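Fimbrial subunit CupB6 (Pseudomonas aeruginosa, PDB 5CYL) is the adhesin at the tip of a chaperone-usher pilus and probably mediates attachment of the bacterium in biofilm formation. Local coordinates at residues G282-K288 and S317-I323; N24-S28 and A249-K253; P137-V143 and P202-K207; G71-T75 and L127-V131; G61-S65 and I99-Q104. All blocks are in the same frame, centred on the assembly; numbering follows the deposited sequence.

How the contacts relate
The five contacts are spread along an elongated chain. Contact 2 opens first and closes after contacts 5, 4 and 3, which all lie inside its loop; contacts 5 and 4 alternate in sequence. Their centres lie about 17 Å apart in the N-terminal part, where contact 5 joins a strand of the four-stranded sheet to a loop and contact 4 lies at the end of strand 118-129. Contact 3 ties the proline-rich segment 202-207 to the loop 137-143 and packs against contact 2, with centres about 11 Å apart, so the two together join the N-terminal and C-terminal halves. Contact 1 belongs to the C-terminal fimbrial domain, about 67 Å from contact 5, centre to centre, as befits a two-domain tip adhesin.

Contact 1 (G282-K288 and S317-I323); sequences GFGIVVK and SAAYIRI
Tyr320 sets CD1 and CE1 of its ring beside Ile285 CG1, the two side chains running next to each other in the same direction, with Tyr320 CE1 3.9 Å from Ile285 CG1. They share a face of the sheet with Phe283, Arg322, Val287 and Ala318. At the next pair on this face, the Phe283 ring crosses the aliphatic base of Arg322 obliquely, CE2 lying 3.9 Å from Arg322 CB. The extended arginine then carries its guanidinium beyond the ring to the carbonyl of Phe229, whose own ring meets Phe283 edge-to-face. On the other face Val286 and Ile321 cross at about a right angle, Val286 CG1 lying 3.9 Å from Ile321 CD1; the isoleucine reaches there because CG1 is anti to the backbone N (chi1 -165°). Ile321 CG2 rests on the backbone of its partner Gly284, 3.5 Å from Gly284 O. Beneath these side chains the backbones are joined in antiparallel register, for example by Ile321 N to Gly284 O at 2.7 Å and Val286 N to Ala319 O at 2.9 Å. Strand 311-322 also pairs with 239-245, while the face bearing Ile285 and Ala318 packs against Leu221 of strand 215-225 and Phe356 of strand 352-361, inside the fimbrial domain.

Contact 2 (N24-S28 and A249-K253); sequences NELTS and AALAK
A type I beta turn, Ala249 to Ala252, forms the C-terminal side of this contact at the junction between the two halves of the adhesin, and it is closed by the bond from Ala252 N to Ala249 O at 3.0 Å. The turn, which lies between strands 239-245 and 255-260, meets the loop 24-28 that follows strand 6-22. No hydrogen bond crosses the contact, which rests on van der Waals packing. Ala250, at the second position of the turn, directs its methyl at the loop and sets it 3.4 Å from Leu26 O, with Thr27 CA at 3.9 Å on the same backbone and Glu25 OE2 at 3.7 Å. Leu251, the next residue of the turn, divides its two methyls between the neighbours of the loop: CD1 faces the backbone carbonyl carbon of Thr27, while CD2 goes to Leu26, whose side chain it crosses at about a right angle. Around them, Leu26 also packs on Leu136 and Ile205, and Leu251 on Lys207, so the interdomain segment 202-207 lies against both leucines. Arg307 accompanies the turn from the C-terminal domain, its NH1 bonded to Ala252 O. On the loop side, Thr27 O accepts a hydrogen bond from Thr30 OG1. Where the two leucines meet, Leu251 CD2 lies 3.7 Å from Leu26 CG.

Contact 3 (P137-V143 and P202-K207); sequences PAGDLKV and PPPIPK
Lys207 reaches across to the loop 137-143, its CB directed at it, and its chain bends twice on the way. CG passes 3.3 Å from Gly139 O, and the bend at chi2 (-74°) carries CD along the same carbonyl. CE rests on Leu141 CD1 at 3.7 Å, the lysine and leucine chains crossing at about a right angle. A second turn at chi4 (55°) brings NZ back to the carbonyls: it donates to Gly139 O at 2.9 Å, in the carbonyl plane, and more weakly to Pro137 O. A water completes the grip, accepting from NZ at 2.8 Å and donating to Pro137 O, so the ammonium is held by two backbone oxygens and one solvent oxygen. Two residues back, the segment 202-207 makes one direct backbone bond to the loop, Ile205 N to Asp140 O at 2.9 Å, the donor tilted somewhat from the carbonyl plane. Next to it Ile205 CD1 packs on Leu141 CD1 at 3.9 Å. At the other end Pro202 sets its ring against Val143, and it also packs on Trp20 of strand 6-22. Here two waters bridge the backbones: one joins Leu141 O to Pro203 O and accepts weakly from Val143 N, the other joins Val143 O to Pro202 O. The chemistry follows from the sequence of this interdomain linker. Four of its six residues are prolines without a backbone N-H, which leaves it poor in donors; its polar attachment to the N-terminal half comes from one amide, one ammonium directed at loop carbonyls, and waters bridging carbonyls of both segments.

Contact 4 (G71-T75 and L127-V131); sequences GPYGT and LVLTV
Thr130 pushes its CG2 methyl among three side chains of the segment 71-75, which meet it in two kinds of approach. The Pro72 ring crosses the threonine at about a right angle, with Pro72 CB 3.5 Å from Thr130 CG2. Tyr73 runs past it in the opposite direction, and the methyl lies in the plane of the phenol ring, at its edge, 3.9 Å from Tyr73 CD2. Thr75 likewise slides past in the reverse sense, its OG1 coming to 3.7 Å from Thr130 CG2. The methyl takes this central place because Thr130 CG2 is anti to its own carbonyl carbon. These three residues are presented by a tight turn that ends in a G1 beta bulge, in which Gly74 and Thr75 both face Gly71; Gly74 has the positive phi (65°) that suits the glycine of this motif. Inside the turn Thr75 N donates to Pro72 O at 3.2 Å. Thr75 CG2 lies beside the backbone N, anti to the carbonyl carbon, and faces the strand, where it meets Val128 at a slant, 3.8 Å from Val128 CG2. Val128 CG1 in turn approaches Tyr73 CB at 4.4 Å. Strand 118-129, which ends here, pairs with strands 83-90 and 35-50, and Arg86 of the former packs on both Thr75 and Val128 while its NH1 bonds to Tyr73 O. The tyrosine side chain also touches Lys32.

Contact 5 (G61-S65 and I99-Q104); sequences GGNWS and IPVDNQ
Trp64 and Asn63, at the end of strand 56-65, meet the loop 99-104 where the chain passes from one sheet of the N-terminal beta domain to the other: strand 96-98 belongs with the larger sheet, and strand 106-112 pairs with 56-65 in the four-stranded one. In the first shell, Trp64 N donates to Pro100 O at 2.9 Å, in the carbonyl plane, and Asn63 CA makes a CA-H...O contact with the same oxygen. Ile99 lays CG2 over the backbone between Gly62 and Asn63, where glycine has no side chain in its way, and the same methyl lies 4.0 Å from Trp64 CD1. Val101 comes slantwise to the tryptophan, its CG2 3.7 Å from Trp64 CB. Asn63 reaches further along the loop: with CG set between the backbone N and the carbonyl carbon (chi1 73°), its ND2 donates to Asp102 O at 3.1 Å from above the carbonyl plane. The other side of that amide is fixed from the sheet, since Asn63 OD1 accepts from Asn153 ND2 and, weakly, from Trp155 NE1. One shell further out, Ile87 of strand 83-90 and Leu152 of strand 151-160 pack on both Trp64 and Ile99, so the two side chains lie between the sheets. His106, just past the loop, bonds through NE2 to Asp102 OD2. At the indole edge, where Ile99 O lies in the ring plane, a water accepts from Trp64 NE1 at 3.0 Å and donates weakly to Ile99 O.

Contact 1 (G282-K288 and S317-I323)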
# COMPACT_ATOMS: atom_id res chain seq x y z
N GLY A 282 28.50 -2.06 -39.23
CA GLY A 282 28.77 -0.65 -38.88
C GLY A 282 27.52 0.15 -38.53
O GLY A 282 27.51 1.38 -38.63
N PHE A 283 26.48 -0.56 -38.12
CA PHE A 283 25.23 0.06 -37.77
C PHE A 283 24.73 -0.50 -36.47
O PHE A 283 25.08 -1.61 -36.08
CB PHE A 283 24.18 -0.18 -38.86
CG PHE A 283 24.48 0.53 -40.14
CD1 PHE A 283 25.33 -0.04 -41.08
CD2 PHE A 283 23.92 1.77 -40.40
CE1 PHE A 283 25.62 0.63 -42.25
CE2 PHE A 283 24.21 2.47 -41.57
CZ PHE A 283 25.05 1.89 -42.50
N GLY A 284 23.88 0.28 -35.84
CA GLY A 284 23.23 -0.18 -34.64
C GLY A 284 21.84 0.36 -34.60
O GLY A 284 21.41 1.08 -35.52
N ILE A 285 21.14 0.05 -33.52
CA ILE A 285 19.80 0.59 -33.30
C ILE A 285 19.77 1.52 -32.06
O ILE A 285 20.34 1.19 -31.02
CB ILE A 285 18.81 -0.55 -33.15
CG1 ILE A 285 18.66 -1.26 -34.47
CG2 ILE A 285 17.46 -0.04 -32.73
CD1 ILE A 285 18.03 -2.61 -34.33
N VAL A 286 19.13 2.68 -32.17
CA VAL A 286 18.92 3.53 -30.99
C VAL A 286 17.43 3.65 -30.63
O VAL A 286 16.62 3.86 -31.51
CB VAL A 286 19.54 4.93 -31.14
CG1 VAL A 286 21.04 4.85 -30.96
CG2 VAL A 286 19.19 5.55 -32.46
N VAL A 287 17.09 3.57 -29.35
CA VAL A 287 15.70 3.73 -28.92
C VAL A 287 15.56 4.91 -27.98
O VAL A 287 16.24 5.00 -26.94
CB VAL A 287 15.19 2.49 -28.21
CG1 VAL A 287 13.67 2.55 -28.05
CG2 VAL A 287 15.58 1.27 -28.99
N LYS A 288 14.62 5.79 -28.32
CA LYS A 288 14.44 6.99 -27.55
C LYS A 288 13.21 6.95 -26.62
O LYS A 288 12.10 6.68 -27.06
CB LYS A 288 14.36 8.15 -28.50
CG LYS A 288 14.16 9.43 -27.77
CD LYS A 288 13.59 10.41 -28.74
CE LYS A 288 13.68 11.78 -28.16
NZ LYS A 288 13.21 12.81 -29.11
N SER A 317 10.53 5.18 -29.43
CA SER A 317 10.78 5.28 -30.87
C SER A 317 12.14 4.67 -31.18
O SER A 317 13.07 4.76 -30.38
CB SER A 317 10.69 6.73 -31.35
OG SER A 317 11.88 7.42 -31.06
N ALA A 318 12.27 4.06 -32.34
CA ALA A 318 13.51 3.37 -32.71
C ALA A 318 13.98 3.71 -34.13
O ALA A 318 13.17 4.01 -35.00
CB ALA A 318 13.34 1.88 -32.56
N ALA A 319 15.29 3.68 -34.32
CA ALA A 319 15.88 3.93 -35.63
C ALA A 319 17.24 3.28 -35.75
O ALA A 319 17.85 2.89 -34.74
CB ALA A 319 15.98 5.42 -35.93
N TYR A 320 17.68 3.10 -36.98
CA TYR A 320 19.05 2.69 -37.26
C TYR A 320 20.02 3.85 -37.02
O TYR A 320 19.71 5.01 -37.31
CB TYR A 320 19.16 2.21 -38.70
CG TYR A 320 18.57 0.85 -38.88
CD1 TYR A 320 19.11 -0.25 -38.19
CD2 TYR A 320 17.49 0.64 -39.71
CE1 TYR A 320 18.58 -1.52 -38.34
CE2 TYR A 320 16.93 -0.63 -39.86
CZ TYR A 320 17.47 -1.70 -39.18
OH TYR A 320 16.97 -2.99 -39.35
N ILE A 321 21.20 3.54 -36.50
CA ILE A 321 22.23 4.57 -36.35
C ILE A 321 23.50 4.07 -37.00
O ILE A 321 23.83 2.88 -36.92
CB ILE A 321 22.49 4.91 -34.88
CG1 ILE A 321 23.28 6.22 -34.77
CG2 ILE A 321 23.18 3.75 -34.18
CD1 ILE A 321 23.56 6.68 -33.36
N ARG A 322 24.23 4.96 -37.65
CA ARG A 322 25.49 4.55 -38.24
C ARG A 322 26.67 4.66 -37.28
O ARG A 322 27.02 5.75 -36.83
CB ARG A 322 25.76 5.39 -39.46
CG ARG A 322 27.08 5.06 -40.12
CD ARG A 322 27.53 6.22 -40.97
NE ARG A 322 28.94 6.11 -41.30
CZ ARG A 322 29.52 6.81 -42.26
NH1 ARG A 322 28.82 7.68 -42.99
NH2 ARG A 322 30.82 6.64 -42.48
N ILE A 323 27.31 3.54 -36.99
CA ILE A 323 28.46 3.62 -36.10
C ILE A 323 29.82 3.45 -36.79
O ILE A 323 30.79 3.93 -36.23
CB ILE A 323 28.37 2.68 -34.89
CG1 ILE A 323 28.45 1.25 -35.43
CG2 ILE A 323 27.12 3.03 -34.08
CD1 ILE A 323 28.04 0.13 -34.51
O HOH W 1 10.16 8.15 -28.52

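Contact 2 (N24-S28 and A249-K253)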
# COMPACT_ATOMS: atom_id res chain seq x y z
N ASN A 24 -13.45 3.16 1.53
CA ASN A 24 -12.98 3.94 0.36
C ASN A 24 -11.83 3.23 -0.32
O ASN A 24 -11.10 2.47 0.32
CB ASN A 24 -12.52 5.34 0.77
CG ASN A 24 -13.69 6.23 1.19
OD1 ASN A 24 -14.61 6.42 0.44
ND2 ASN A 24 -13.63 6.78 2.40
N GLU A 25 -11.69 3.43 -1.63
CA GLU A 25 -10.61 2.81 -2.39
C GLU A 25 -9.39 3.69 -2.44
O GLU A 25 -9.50 4.82 -2.73
CB GLU A 25 -11.02 2.52 -3.83
CG GLU A 25 -10.19 1.43 -4.48
CD GLU A 25 -9.53 1.80 -5.83
OE1 GLU A 25 -10.25 2.04 -6.82
OE2 GLU A 25 -8.28 1.80 -5.92
N LEU A 26 -8.23 3.15 -2.12
CA LEU A 26 -7.00 3.94 -2.22
C LEU A 26 -6.71 4.26 -3.69
O LEU A 26 -6.83 3.41 -4.55
CB LEU A 26 -5.87 3.20 -1.57
CG LEU A 26 -4.63 3.99 -1.21
CD1 LEU A 26 -4.98 5.28 -0.49
CD2 LEU A 26 -3.70 3.13 -0.36
N THR A 27 -6.36 5.52 -3.94
CA THR A 27 -6.15 6.03 -5.29
C THR A 27 -5.21 7.20 -5.21
O THR A 27 -4.96 7.68 -4.13
CB THR A 27 -7.52 6.46 -5.81
OG1 THR A 27 -8.13 5.30 -6.35
CG2 THR A 27 -7.54 7.60 -6.84
N SER A 28 -4.65 7.62 -6.32
CA SER A 28 -3.77 8.79 -6.31
C SER A 28 -4.58 10.01 -5.94
O SER A 28 -4.08 10.96 -5.35
CB SER A 28 -3.17 9.00 -7.67
OG SER A 28 -3.35 7.82 -8.47
N ALA A 249 -2.79 -1.91 -10.32
CA ALA A 249 -3.33 -1.41 -9.03
C ALA A 249 -3.17 0.09 -8.94
O ALA A 249 -2.21 0.61 -9.49
CB ALA A 249 -2.61 -2.08 -7.86
N ALA A 250 -4.07 0.79 -8.25
CA ALA A 250 -4.04 2.28 -8.29
C ALA A 250 -2.67 2.87 -7.99
O ALA A 250 -2.27 3.83 -8.62
CB ALA A 250 -5.09 2.88 -7.37
N LEU A 251 -1.97 2.29 -7.03
CA LEU A 251 -0.70 2.81 -6.51
C LEU A 251 0.53 2.11 -7.06
O LEU A 251 1.64 2.37 -6.61
CB LEU A 251 -0.69 2.65 -5.00
CG LEU A 251 -0.93 3.89 -4.18
CD1 LEU A 251 -2.01 4.78 -4.75
CD2 LEU A 251 -1.29 3.44 -2.77
N ALA A 252 0.32 1.22 -8.03
CA ALA A 252 1.44 0.57 -8.74
C ALA A 252 2.29 1.64 -9.46
O ALA A 252 1.74 2.58 -10.07
CB ALA A 252 0.93 -0.49 -9.72
N LYS A 253 3.60 1.50 -9.38
CA LYS A 253 4.52 2.40 -10.04
C LYS A 253 5.59 1.54 -10.63
O LYS A 253 6.68 1.50 -10.04
CB LYS A 253 5.11 3.42 -9.06
CG LYS A 253 4.10 4.49 -8.62
CD LYS A 253 4.78 5.85 -8.43
CE LYS A 253 5.96 5.70 -7.47
NZ LYS A 253 6.68 6.98 -7.18

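Contact 3 (P137-V143 and P202-K207)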
# COMPACT_ATOMS: atom_id res chain seq x y z
N PRO A 137 4.55 4.29 1.76
CA PRO A 137 5.76 3.52 1.42
C PRO A 137 5.57 2.42 0.38
O PRO A 137 4.44 1.99 0.13
CB PRO A 137 6.18 2.88 2.77
CG PRO A 137 5.41 3.57 3.83
CD PRO A 137 4.11 3.87 3.14
N ALA A 138 6.67 1.98 -0.20
CA ALA A 138 6.67 0.86 -1.16
C ALA A 138 6.38 -0.47 -0.46
O ALA A 138 6.67 -0.63 0.71
CB ALA A 138 8.00 0.80 -1.89
N GLY A 139 5.77 -1.40 -1.19
CA GLY A 139 5.40 -2.69 -0.63
C GLY A 139 3.89 -2.82 -0.44
O GLY A 139 3.14 -1.93 -0.84
N ASP A 140 3.45 -3.92 0.16
CA ASP A 140 2.02 -4.18 0.38
C ASP A 140 1.25 -3.25 1.32
O ASP A 140 0.07 -2.98 1.10
CB ASP A 140 1.82 -5.61 0.90
CG ASP A 140 2.54 -5.86 2.21
OD1 ASP A 140 3.18 -4.92 2.73
OD2 ASP A 140 2.46 -7.00 2.72
N LEU A 141 1.90 -2.79 2.39
CA LEU A 141 1.28 -1.86 3.34
C LEU A 141 0.36 -2.49 4.40
O LEU A 141 -0.38 -1.77 5.08
CB LEU A 141 0.52 -0.78 2.57
CG LEU A 141 1.34 0.08 1.61
CD1 LEU A 141 0.45 1.05 0.85
CD2 LEU A 141 2.44 0.82 2.36
N LYS A 142 0.39 -3.81 4.54
CA LYS A 142 -0.47 -4.50 5.52
C LYS A 142 -0.24 -3.90 6.89
O LYS A 142 0.87 -3.65 7.28
CB LYS A 142 -0.20 -6.00 5.55
CG LYS A 142 -0.87 -6.75 4.42
CD LYS A 142 -0.78 -8.26 4.52
CE LYS A 142 0.54 -8.75 3.96
NZ LYS A 142 0.65 -10.23 3.92
N VAL A 143 -1.32 -3.67 7.62
CA VAL A 143 -1.24 -3.12 8.97
C VAL A 143 -1.39 -4.26 9.95
O VAL A 143 -2.36 -5.01 9.91
CB VAL A 143 -2.33 -2.05 9.21
CG1 VAL A 143 -2.41 -1.68 10.68
CG2 VAL A 143 -2.06 -0.83 8.36
N PRO A 202 -6.12 -6.71 8.86
CA PRO A 202 -6.47 -5.90 7.69
C PRO A 202 -5.88 -6.36 6.36
O PRO A 202 -4.74 -6.88 6.35
CB PRO A 202 -5.91 -4.52 8.05
CG PRO A 202 -5.92 -4.50 9.53
CD PRO A 202 -5.42 -5.87 9.86
N PRO A 203 -6.64 -6.14 5.23
CA PRO A 203 -6.05 -6.68 4.00
C PRO A 203 -4.88 -5.87 3.43
O PRO A 203 -4.78 -4.64 3.70
CB PRO A 203 -7.23 -6.67 3.02
CG PRO A 203 -8.01 -5.50 3.43
CD PRO A 203 -7.95 -5.49 4.93
N PRO A 204 -3.99 -6.54 2.62
CA PRO A 204 -2.92 -5.70 2.06
C PRO A 204 -3.40 -4.89 0.86
O PRO A 204 -4.43 -5.19 0.28
CB PRO A 204 -1.88 -6.73 1.60
CG PRO A 204 -2.71 -7.88 1.14
CD PRO A 204 -3.82 -7.95 2.16
N ILE A 205 -2.63 -3.88 0.50
CA ILE A 205 -2.95 -3.02 -0.65
C ILE A 205 -2.20 -3.48 -1.90
O ILE A 205 -0.95 -3.59 -1.85
CB ILE A 205 -2.62 -1.55 -0.33
CG1 ILE A 205 -3.46 -1.11 0.87
CG2 ILE A 205 -2.82 -0.68 -1.56
CD1 ILE A 205 -3.34 0.34 1.22
N PRO A 206 -2.93 -3.76 -3.02
CA PRO A 206 -2.13 -4.25 -4.17
C PRO A 206 -1.29 -3.18 -4.88
O PRO A 206 -1.74 -2.03 -5.05
CB PRO A 206 -3.20 -4.78 -5.14
CG PRO A 206 -4.36 -3.89 -4.92
CD PRO A 206 -4.37 -3.66 -3.41
N LYS A 207 -0.08 -3.57 -5.27
CA LYS A 207 0.85 -2.67 -5.95
C LYS A 207 1.38 -3.19 -7.29
O LYS A 207 2.43 -2.78 -7.73
CB LYS A 207 2.02 -2.33 -5.03
CG LYS A 207 1.62 -1.60 -3.76
CD LYS A 207 1.25 -0.14 -4.05
CE LYS A 207 1.25 0.69 -2.79
NZ LYS A 207 2.53 0.61 -2.06
O HOH W 2 3.26 3.30 -1.88
O HOH W 3 -3.35 -2.88 5.72
O HOH W 4 -2.33 -6.87 7.98

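Contact 4 (G71-T75 and L127-V131)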
# COMPACT_ATOMS: atom_id res chain seq x y z
N GLY A 71 -2.34 11.65 16.93
CA GLY A 71 -1.74 11.86 15.61
C GLY A 71 -2.73 12.58 14.72
O GLY A 71 -3.82 12.96 15.19
N PRO A 72 -2.35 12.80 13.44
CA PRO A 72 -3.32 13.31 12.49
C PRO A 72 -4.65 12.61 12.52
O PRO A 72 -4.71 11.40 12.54
CB PRO A 72 -2.67 13.02 11.16
CG PRO A 72 -1.23 13.01 11.40
CD PRO A 72 -1.02 12.62 12.82
N TYR A 73 -5.71 13.39 12.49
CA TYR A 73 -7.11 12.86 12.43
C TYR A 73 -7.48 11.94 13.59
O TYR A 73 -8.23 10.97 13.42
CB TYR A 73 -7.39 12.21 11.07
CG TYR A 73 -6.83 13.05 9.96
CD1 TYR A 73 -7.54 14.15 9.47
CD2 TYR A 73 -5.58 12.77 9.41
CE1 TYR A 73 -7.04 14.92 8.44
CE2 TYR A 73 -5.06 13.55 8.38
CZ TYR A 73 -5.79 14.63 7.91
OH TYR A 73 -5.29 15.38 6.88
N GLY A 74 -6.94 12.25 14.75
CA GLY A 74 -7.24 11.53 15.98
C GLY A 74 -6.77 10.10 15.90
O GLY A 74 -7.36 9.19 16.49
N THR A 75 -5.66 9.91 15.21
CA THR A 75 -5.11 8.55 15.06
C THR A 75 -3.85 8.33 15.87
O THR A 75 -3.19 9.28 16.25
CB THR A 75 -4.85 8.21 13.58
OG1 THR A 75 -4.03 9.21 13.00
CG2 THR A 75 -6.17 8.14 12.81
N LEU A 127 -9.06 2.48 9.79
CA LEU A 127 -7.70 2.77 9.25
C LEU A 127 -7.77 3.98 8.34
O LEU A 127 -8.53 4.00 7.35
CB LEU A 127 -7.12 1.56 8.54
CG LEU A 127 -6.73 0.49 9.57
CD1 LEU A 127 -6.31 -0.81 8.89
CD2 LEU A 127 -5.65 0.99 10.56
N VAL A 128 -7.00 5.01 8.69
CA VAL A 128 -7.11 6.35 8.06
C VAL A 128 -5.84 6.76 7.33
O VAL A 128 -4.72 6.53 7.84
CB VAL A 128 -7.38 7.44 9.11
CG1 VAL A 128 -7.80 8.73 8.46
CG2 VAL A 128 -8.48 6.98 10.04
N LEU A 129 -5.97 7.41 6.18
CA LEU A 129 -4.80 7.88 5.46
C LEU A 129 -4.37 9.25 5.99
O LEU A 129 -5.08 10.23 5.83
CB LEU A 129 -5.09 7.94 3.96
CG LEU A 129 -4.04 8.65 3.07
CD1 LEU A 129 -2.82 7.79 2.90
CD2 LEU A 129 -4.65 8.99 1.72
N THR A 130 -3.20 9.29 6.60
CA THR A 130 -2.65 10.54 7.17
C THR A 130 -1.69 11.29 6.23
O THR A 130 -1.21 12.37 6.56
CB THR A 130 -1.95 10.28 8.51
OG1 THR A 130 -0.97 9.23 8.36
CG2 THR A 130 -2.96 9.86 9.57
N VAL A 131 -1.43 10.71 5.06
CA VAL A 131 -0.52 11.32 4.07
C VAL A 131 -1.06 11.13 2.65
O VAL A 131 -1.93 10.33 2.44
CB VAL A 131 0.91 10.73 4.16
CG1 VAL A 131 1.48 10.92 5.56
CG2 VAL A 131 0.92 9.25 3.76

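Contact 5 (G61-S65 and I99-Q104)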
# COMPACT_ATOMS: atom_id res chain seq x y z
N GLY A 61 -15.15 2.73 29.86
CA GLY A 61 -14.19 3.79 29.54
C GLY A 61 -13.09 3.31 28.61
O GLY A 61 -12.81 2.12 28.52
N GLY A 62 -12.44 4.25 27.93
CA GLY A 62 -11.27 3.94 27.11
C GLY A 62 -10.26 5.06 27.13
O GLY A 62 -10.58 6.20 27.35
N ASN A 63 -9.00 4.71 26.94
CA ASN A 63 -8.00 5.72 26.60
C ASN A 63 -6.77 5.04 26.02
O ASN A 63 -6.54 3.85 26.24
CB ASN A 63 -7.61 6.53 27.82
CG ASN A 63 -6.76 5.76 28.78
OD1 ASN A 63 -6.89 4.55 28.92
ND2 ASN A 63 -5.88 6.45 29.45
N TRP A 64 -5.97 5.80 25.29
CA TRP A 64 -4.73 5.31 24.72
C TRP A 64 -3.64 5.84 25.61
O TRP A 64 -3.57 7.05 25.89
CB TRP A 64 -4.49 5.84 23.30
CG TRP A 64 -5.20 5.11 22.22
CD1 TRP A 64 -6.38 5.45 21.65
CD2 TRP A 64 -4.77 3.93 21.54
NE1 TRP A 64 -6.74 4.53 20.67
CE2 TRP A 64 -5.75 3.60 20.58
CE3 TRP A 64 -3.65 3.12 21.64
CZ2 TRP A 64 -5.66 2.49 19.76
CZ3 TRP A 64 -3.56 2.01 20.78
CH2 TRP A 64 -4.56 1.71 19.88
N SER A 65 -2.76 4.96 26.07
CA SER A 65 -1.58 5.41 26.84
C SER A 65 -0.31 4.99 26.12
O SER A 65 -0.32 4.19 25.17
CB SER A 65 -1.59 4.87 28.26
OG SER A 65 -1.84 3.48 28.23
N ILE A 99 -12.08 6.70 21.21
CA ILE A 99 -11.28 6.53 22.41
C ILE A 99 -10.19 7.56 22.29
O ILE A 99 -9.54 7.63 21.26
CB ILE A 99 -10.74 5.12 22.52
CG1 ILE A 99 -11.92 4.12 22.57
CG2 ILE A 99 -9.81 4.99 23.73
CD1 ILE A 99 -11.53 2.70 22.26
N PRO A 100 -9.98 8.38 23.32
CA PRO A 100 -8.99 9.44 23.16
C PRO A 100 -7.60 9.04 23.58
O PRO A 100 -7.42 8.04 24.28
CB PRO A 100 -9.48 10.52 24.12
CG PRO A 100 -10.17 9.78 25.21
CD PRO A 100 -10.74 8.52 24.57
N VAL A 101 -6.62 9.82 23.19
CA VAL A 101 -5.28 9.67 23.74
C VAL A 101 -5.18 10.66 24.90
O VAL A 101 -5.10 11.85 24.68
CB VAL A 101 -4.20 9.97 22.69
CG1 VAL A 101 -2.83 9.84 23.32
CG2 VAL A 101 -4.33 9.04 21.49
N ASP A 102 -5.24 10.15 26.12
CA ASP A 102 -5.17 10.98 27.32
C ASP A 102 -4.57 10.15 28.46
O ASP A 102 -4.47 8.92 28.34
CB ASP A 102 -6.56 11.52 27.66
CG ASP A 102 -6.52 12.64 28.68
OD1 ASP A 102 -5.48 13.32 28.84
OD2 ASP A 102 -7.52 12.84 29.38
N ASN A 103 -4.12 10.78 29.53
CA ASN A 103 -3.51 10.01 30.61
C ASN A 103 -4.56 9.25 31.40
O ASN A 103 -4.24 8.27 32.05
CB ASN A 103 -2.66 10.90 31.51
CG ASN A 103 -3.34 12.22 31.82
OD1 ASN A 103 -3.86 12.86 30.92
ND2 ASN A 103 -3.36 12.61 33.10
N GLN A 104 -5.80 9.69 31.30
CA GLN A 104 -6.88 9.14 32.10
C GLN A 104 -7.93 8.57 31.21
O GLN A 104 -8.18 9.14 30.15
CB GLN A 104 -7.48 10.23 32.96
CG GLN A 104 -6.78 10.36 34.29
CD GLN A 104 -7.46 11.37 35.15
OE1 GLN A 104 -8.05 11.02 36.15
NE2 GLN A 104 -7.46 12.62 34.71
O HOH W 5 -8.75 5.61 18.76